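Long-range contacts in carboxypeptidase D (Drosophila melanogaster, PDB 3MN8), which removes C-terminal arginine and lysine residues from peptides and proteins as a zinc-dependent metallocarboxypeptidase of the M14 family, here in its first carboxypeptidase-like domain: residues A98-D103 with D172-F177; S69-N74 with N144-A149. One frame throughout, in Å; residues are numbered along the deposited sequence.

From the N terminus, the chain runs up strand 61-68, turns through 69-74 and returns along strand 74-80, which lies next to it at one margin of the eight-stranded mixed sheet. Strand 93-97 then delivers 98-103, the loop carrying a zinc ligand. After strand 136-140 comes 144-149, where contact 2 closes a loop of about seventy residues by meeting the turn 69-74. Contact 1 closes one of similar length when 172-177 reaches back to 98-103. The two loops cross, since their segments alternate along the chain, and Asn-144 joins them through a probable hydrogen bond from ND2 to Met-100 O. The hairpin turn, helix 145-149 and the zinc site are thereby linked.

Contact 1 (A98-D103 with D172-F177); sequences ANMHGD and DLNRDF. With ZN (zinc ion), chain F; GEM ((2-guanidinoethylmercapto)succinic acid), chain G.
His-101 and Asp-172 meet with ring and carboxylate planes nearly perpendicular, 88° apart, and His-101 NE2 donates to Asp-172 OD1 at 2.9 Å. The donor arrives on the syn side of the oxygen, tilted 30° out of the carboxylate plane. Imidazole suits this place because it has two working nitrogens: ND1 binds the catalytic zinc ion at 2.1 Å, while the carboxylate helps fix the rotation of the ring and probably makes the histidine a stronger ligand. Asp-172 OD1 also accepts from Asn-174 N in an Asx turn, so the second-shell acid is itself held. Beside the ring, Met-100 crosses Asn-174 at about a right angle, its SD 3.7 Å from Asn-174 CG. A bend at chi3 (-47°) turns the flexible methionine's CE toward Leu-173 CB and Phe-177 CE1. Asn-174 ND2 and Arg-175 NH2 both donate to O14 of the inhibitor GEM, at 2.6 and 2.8 Å; amide and guanidinium suit a carboxylate, and these residues line the pocket where GEM binds. Glu-104 and His-217 complete the protein's zinc ligands. Met-100 and Asn-174 pack on strand 212-217, while Leu-173 and Phe-177 rest against helix 196-205.

Contact 2 (S69-N74 with N144-A149); sequences SLEGRN and NPDGYA
Ser-69 OG is folded in between its own backbone N and carbonyl carbon (chi1 77°), and Asp-146 sets CG beside its backbone N (chi1 -69°), which brings hydroxyl and carboxylate together. The motif is a type I beta turn, Ser-69 to Gly-72, linking strands 61-68 and 74-80 and docked on the first turn of helix 145-149. Serine suits its place because its short hydroxyl serves both sides: OG donates to Asp-146 OD1 at 2.5 Å from above the carboxylate plane, and accepts from Arg-73 N at 3.1 Å. The other oxygen, Asp-146 OD2, uses its syn lone pair to take Glu-71 N at 2.8 Å. A carboxylate, with two acceptors on one short stem, can thus hold a side-chain hydroxyl with OD1 and a backbone N-H with OD2. Gly-72 ends the turn with a positive phi (92°), where a CB would run into the carbonyl oxygen of Glu-71, so glycine fits.

Arg-73 stretches from CG to NE and runs alongside Pro-145 in the opposite sense, CD lying 3.4 Å from Pro-145 CB, while NE forms a salt bridge with Asp-146 OD1 whose hydrogen bond is weak. Its long aliphatic stem suits the proline ring and its charge probably eases the approach of two acids, since Glu-71 OE1 stands 3.4 Å from Asp-146 OD2. Asn-144 is the N-cap of the helix, its OD1 accepting from Gly-147 N. Beyond the salt bridge, Ala-149 CB lies off-centre over one face of the Arg-73 guanidinium, 3.5 Å from NH1.

Contact 1 (A98-D103 with D172-F177)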
# COMPACT_ATOMS: atom_id res chain seq x y z
N ALA A 98 0.25 -8.45 0.45
CA ALA A 98 1.35 -9.35 0.15
C ALA A 98 0.89 -10.60 -0.61
O ALA A 98 -0.31 -10.83 -0.79
CB ALA A 98 2.06 -9.75 1.42
N ASN A 99 1.85 -11.39 -1.06
CA ASN A 99 1.59 -12.72 -1.59
C ASN A 99 0.56 -12.80 -2.71
O ASN A 99 -0.19 -13.78 -2.79
CB ASN A 99 1.18 -13.68 -0.47
CG ASN A 99 1.26 -15.14 -0.89
OD1 ASN A 99 0.29 -15.88 -0.80
ND2 ASN A 99 2.42 -15.55 -1.38
N MET A 100 0.53 -11.79 -3.58
CA MET A 100 -0.41 -11.84 -4.70
C MET A 100 0.06 -12.91 -5.67
O MET A 100 -0.75 -13.62 -6.28
CB MET A 100 -0.56 -10.48 -5.39
CG MET A 100 0.55 -10.11 -6.35
SD MET A 100 0.20 -8.51 -7.11
CE MET A 100 -1.52 -8.74 -7.57
N HIS A 101 1.37 -13.03 -5.81
CA HIS A 101 1.95 -14.19 -6.44
C HIS A 101 2.23 -15.18 -5.31
O HIS A 101 3.14 -14.97 -4.48
CB HIS A 101 3.21 -13.84 -7.22
CG HIS A 101 2.97 -12.87 -8.33
ND1 HIS A 101 3.35 -11.55 -8.27
CD2 HIS A 101 2.35 -13.03 -9.52
CE1 HIS A 101 2.99 -10.94 -9.39
NE2 HIS A 101 2.38 -11.82 -10.17
N GLY A 102 1.40 -16.22 -5.26
CA GLY A 102 1.44 -17.23 -4.22
C GLY A 102 2.81 -17.79 -3.85
O GLY A 102 3.04 -18.19 -2.71
N ASP A 103 3.73 -17.84 -4.82
CA ASP A 103 5.07 -18.37 -4.56
C ASP A 103 6.06 -17.31 -4.06
O ASP A 103 7.20 -17.62 -3.76
CB ASP A 103 5.61 -19.07 -5.81
CG ASP A 103 5.38 -18.27 -7.08
OD1 ASP A 103 5.47 -18.86 -8.17
OD2 ASP A 103 5.10 -17.05 -7.00
N ASP A 172 -2.37 -14.75 -13.94
CA ASP A 172 -1.50 -13.86 -13.17
C ASP A 172 -2.28 -12.64 -12.68
O ASP A 172 -2.59 -11.73 -13.45
CB ASP A 172 -0.28 -13.45 -14.01
CG ASP A 172 0.75 -12.65 -13.22
OD1 ASP A 172 0.37 -11.93 -12.25
OD2 ASP A 172 1.96 -12.74 -13.58
N LEU A 173 -2.60 -12.64 -11.38
CA LEU A 173 -3.43 -11.59 -10.82
C LEU A 173 -2.82 -10.20 -11.04
O LEU A 173 -3.53 -9.20 -11.06
CB LEU A 173 -3.68 -11.86 -9.33
CG LEU A 173 -4.51 -13.12 -9.05
CD1 LEU A 173 -4.58 -13.40 -7.55
CD2 LEU A 173 -5.90 -13.01 -9.66
N ASN A 174 -1.50 -10.15 -11.24
CA ASN A 174 -0.86 -8.87 -11.48
C ASN A 174 -0.91 -8.54 -12.95
O ASN A 174 -0.16 -7.68 -13.43
CB ASN A 174 0.58 -8.85 -11.00
CG ASN A 174 1.05 -7.46 -10.58
OD1 ASN A 174 0.24 -6.56 -10.32
ND2 ASN A 174 2.36 -7.29 -10.50
N ARG A 175 -1.78 -9.24 -13.68
CA ARG A 175 -2.16 -8.81 -15.03
C ARG A 175 -3.67 -8.65 -15.16
O ARG A 175 -4.18 -8.33 -16.23
CB ARG A 175 -1.68 -9.79 -16.09
CG ARG A 175 -0.21 -10.08 -16.02
CD ARG A 175 0.64 -8.82 -16.00
NE ARG A 175 2.03 -9.20 -16.19
CZ ARG A 175 2.98 -9.23 -15.26
NH1 ARG A 175 4.19 -9.63 -15.62
NH2 ARG A 175 2.76 -8.85 -14.02
N ASP A 176 -4.39 -8.86 -14.06
CA ASP A 176 -5.84 -9.03 -14.14
C ASP A 176 -6.65 -7.79 -13.76
O ASP A 176 -7.88 -7.81 -13.85
CB ASP A 176 -6.26 -10.22 -13.29
CG ASP A 176 -7.63 -10.74 -13.67
OD1 ASP A 176 -7.94 -10.72 -14.88
OD2 ASP A 176 -8.37 -11.18 -12.77
N PHE A 177 -5.98 -6.73 -13.34
CA PHE A 177 -6.66 -5.50 -12.92
C PHE A 177 -6.92 -4.63 -14.15
O PHE A 177 -6.22 -4.75 -15.14
CB PHE A 177 -5.83 -4.75 -11.86
CG PHE A 177 -5.87 -5.39 -10.49
CD1 PHE A 177 -5.10 -6.53 -10.21
CD2 PHE A 177 -6.66 -4.87 -9.48
CE1 PHE A 177 -5.13 -7.13 -8.95
CE2 PHE A 177 -6.70 -5.47 -8.23
CZ PHE A 177 -5.93 -6.59 -7.96
ZN ZN F . 5.38 -11.05 -7.81
C8 GEM G . 6.53 -8.02 -11.42
S7 GEM G . 5.74 -6.72 -10.52
C6 GEM G . 7.12 -5.67 -10.19
C5 GEM G . 7.91 -5.27 -11.43
N3 GEM G . 7.07 -4.37 -12.21
C1 GEM G . 7.30 -3.93 -13.44
N4 GEM G . 6.43 -3.11 -14.03
N2 GEM G . 8.39 -4.32 -14.09
C9 GEM G . 5.45 -8.89 -12.01
O14 GEM G . 4.26 -8.64 -11.69
O15 GEM G . 5.76 -9.82 -12.78
C10 GEM G . 7.53 -8.83 -10.58
C11 GEM G . 6.94 -9.70 -9.47
O12 GEM G . 7.46 -9.60 -8.33
O13 GEM G . 6.00 -10.50 -9.72

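Contact 2 (S69-N74 with N144-A149)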
# COMPACT_ATOMS: atom_id res chain seq x y z
N SER A 69 -11.53 -16.86 -2.55
CA SER A 69 -10.78 -17.33 -3.70
C SER A 69 -11.61 -18.36 -4.46
O SER A 69 -12.69 -18.77 -4.01
CB SER A 69 -9.49 -17.97 -3.24
OG SER A 69 -9.74 -19.27 -2.71
N LEU A 70 -11.11 -18.79 -5.61
CA LEU A 70 -11.79 -19.82 -6.41
C LEU A 70 -12.14 -21.01 -5.54
O LEU A 70 -13.24 -21.57 -5.63
CB LEU A 70 -10.91 -20.29 -7.56
CG LEU A 70 -10.75 -19.32 -8.74
CD1 LEU A 70 -9.75 -19.85 -9.75
CD2 LEU A 70 -12.09 -19.10 -9.41
N GLU A 71 -11.19 -21.40 -4.70
CA GLU A 71 -11.31 -22.65 -3.98
C GLU A 71 -11.84 -22.47 -2.56
O GLU A 71 -11.65 -23.34 -1.70
CB GLU A 71 -9.98 -23.37 -4.00
CG GLU A 71 -9.49 -23.65 -5.40
CD GLU A 71 -8.17 -24.36 -5.41
OE1 GLU A 71 -7.30 -23.99 -4.58
OE2 GLU A 71 -8.00 -25.27 -6.24
N GLY A 72 -12.49 -21.33 -2.32
CA GLY A 72 -13.23 -21.10 -1.09
C GLY A 72 -12.48 -20.43 0.04
O GLY A 72 -13.06 -20.14 1.09
N ARG A 73 -11.19 -20.18 -0.15
CA ARG A 73 -10.39 -19.59 0.90
C ARG A 73 -10.72 -18.12 1.12
O ARG A 73 -10.89 -17.35 0.17
CB ARG A 73 -8.91 -19.77 0.58
CG ARG A 73 -8.56 -21.22 0.29
CD ARG A 73 -7.08 -21.39 0.10
NE ARG A 73 -6.80 -22.56 -0.72
CZ ARG A 73 -6.50 -23.75 -0.23
NH1 ARG A 73 -6.26 -24.77 -1.04
NH2 ARG A 73 -6.42 -23.93 1.08
N ASN A 74 -10.80 -17.73 2.39
CA ASN A 74 -11.15 -16.37 2.74
C ASN A 74 -10.03 -15.39 2.49
O ASN A 74 -8.90 -15.62 2.91
CB ASN A 74 -11.59 -16.29 4.20
CG ASN A 74 -13.02 -16.76 4.40
OD1 ASN A 74 -13.89 -16.58 3.54
ND2 ASN A 74 -13.27 -17.37 5.55
N ASN A 144 -3.55 -14.24 -2.49
CA ASN A 144 -3.63 -15.43 -3.32
C ASN A 144 -3.38 -16.72 -2.52
O ASN A 144 -2.32 -17.35 -2.65
CB ASN A 144 -2.66 -15.33 -4.49
CG ASN A 144 -2.81 -16.47 -5.46
OD1 ASN A 144 -3.74 -17.28 -5.36
ND2 ASN A 144 -1.89 -16.55 -6.42
N PRO A 145 -4.37 -17.11 -1.70
CA PRO A 145 -4.31 -18.33 -0.88
C PRO A 145 -4.19 -19.58 -1.74
O PRO A 145 -3.44 -20.51 -1.41
CB PRO A 145 -5.67 -18.34 -0.16
CG PRO A 145 -6.30 -17.01 -0.43
CD PRO A 145 -5.69 -16.46 -1.66
N ASP A 146 -4.95 -19.61 -2.82
CA ASP A 146 -5.00 -20.77 -3.69
C ASP A 146 -3.64 -20.90 -4.35
O ASP A 146 -3.12 -22.00 -4.53
CB ASP A 146 -6.12 -20.61 -4.73
CG ASP A 146 -7.52 -20.69 -4.10
OD1 ASP A 146 -7.64 -20.63 -2.86
OD2 ASP A 146 -8.50 -20.81 -4.86
N GLY A 147 -3.07 -19.75 -4.70
CA GLY A 147 -1.77 -19.71 -5.34
C GLY A 147 -0.72 -20.21 -4.37
O GLY A 147 0.15 -21.00 -4.73
N TYR A 148 -0.84 -19.74 -3.14
CA TYR A 148 0.08 -20.11 -2.08
C TYR A 148 0.04 -21.61 -1.81
O TYR A 148 1.04 -22.31 -1.94
CB TYR A 148 -0.26 -19.35 -0.81
CG TYR A 148 0.53 -19.77 0.41
CD1 TYR A 148 1.89 -19.49 0.52
CD2 TYR A 148 -0.08 -20.44 1.46
CE1 TYR A 148 2.63 -19.87 1.63
CE2 TYR A 148 0.65 -20.81 2.59
CZ TYR A 148 2.00 -20.52 2.66
OH TYR A 148 2.73 -20.89 3.76
N ALA A 149 -1.15 -22.09 -1.46
CA ALA A 149 -1.39 -23.52 -1.24
C ALA A 149 -0.74 -24.41 -2.30
O ALA A 149 -0.35 -25.54 -2.00
CB ALA A 149 -2.89 -23.80 -1.16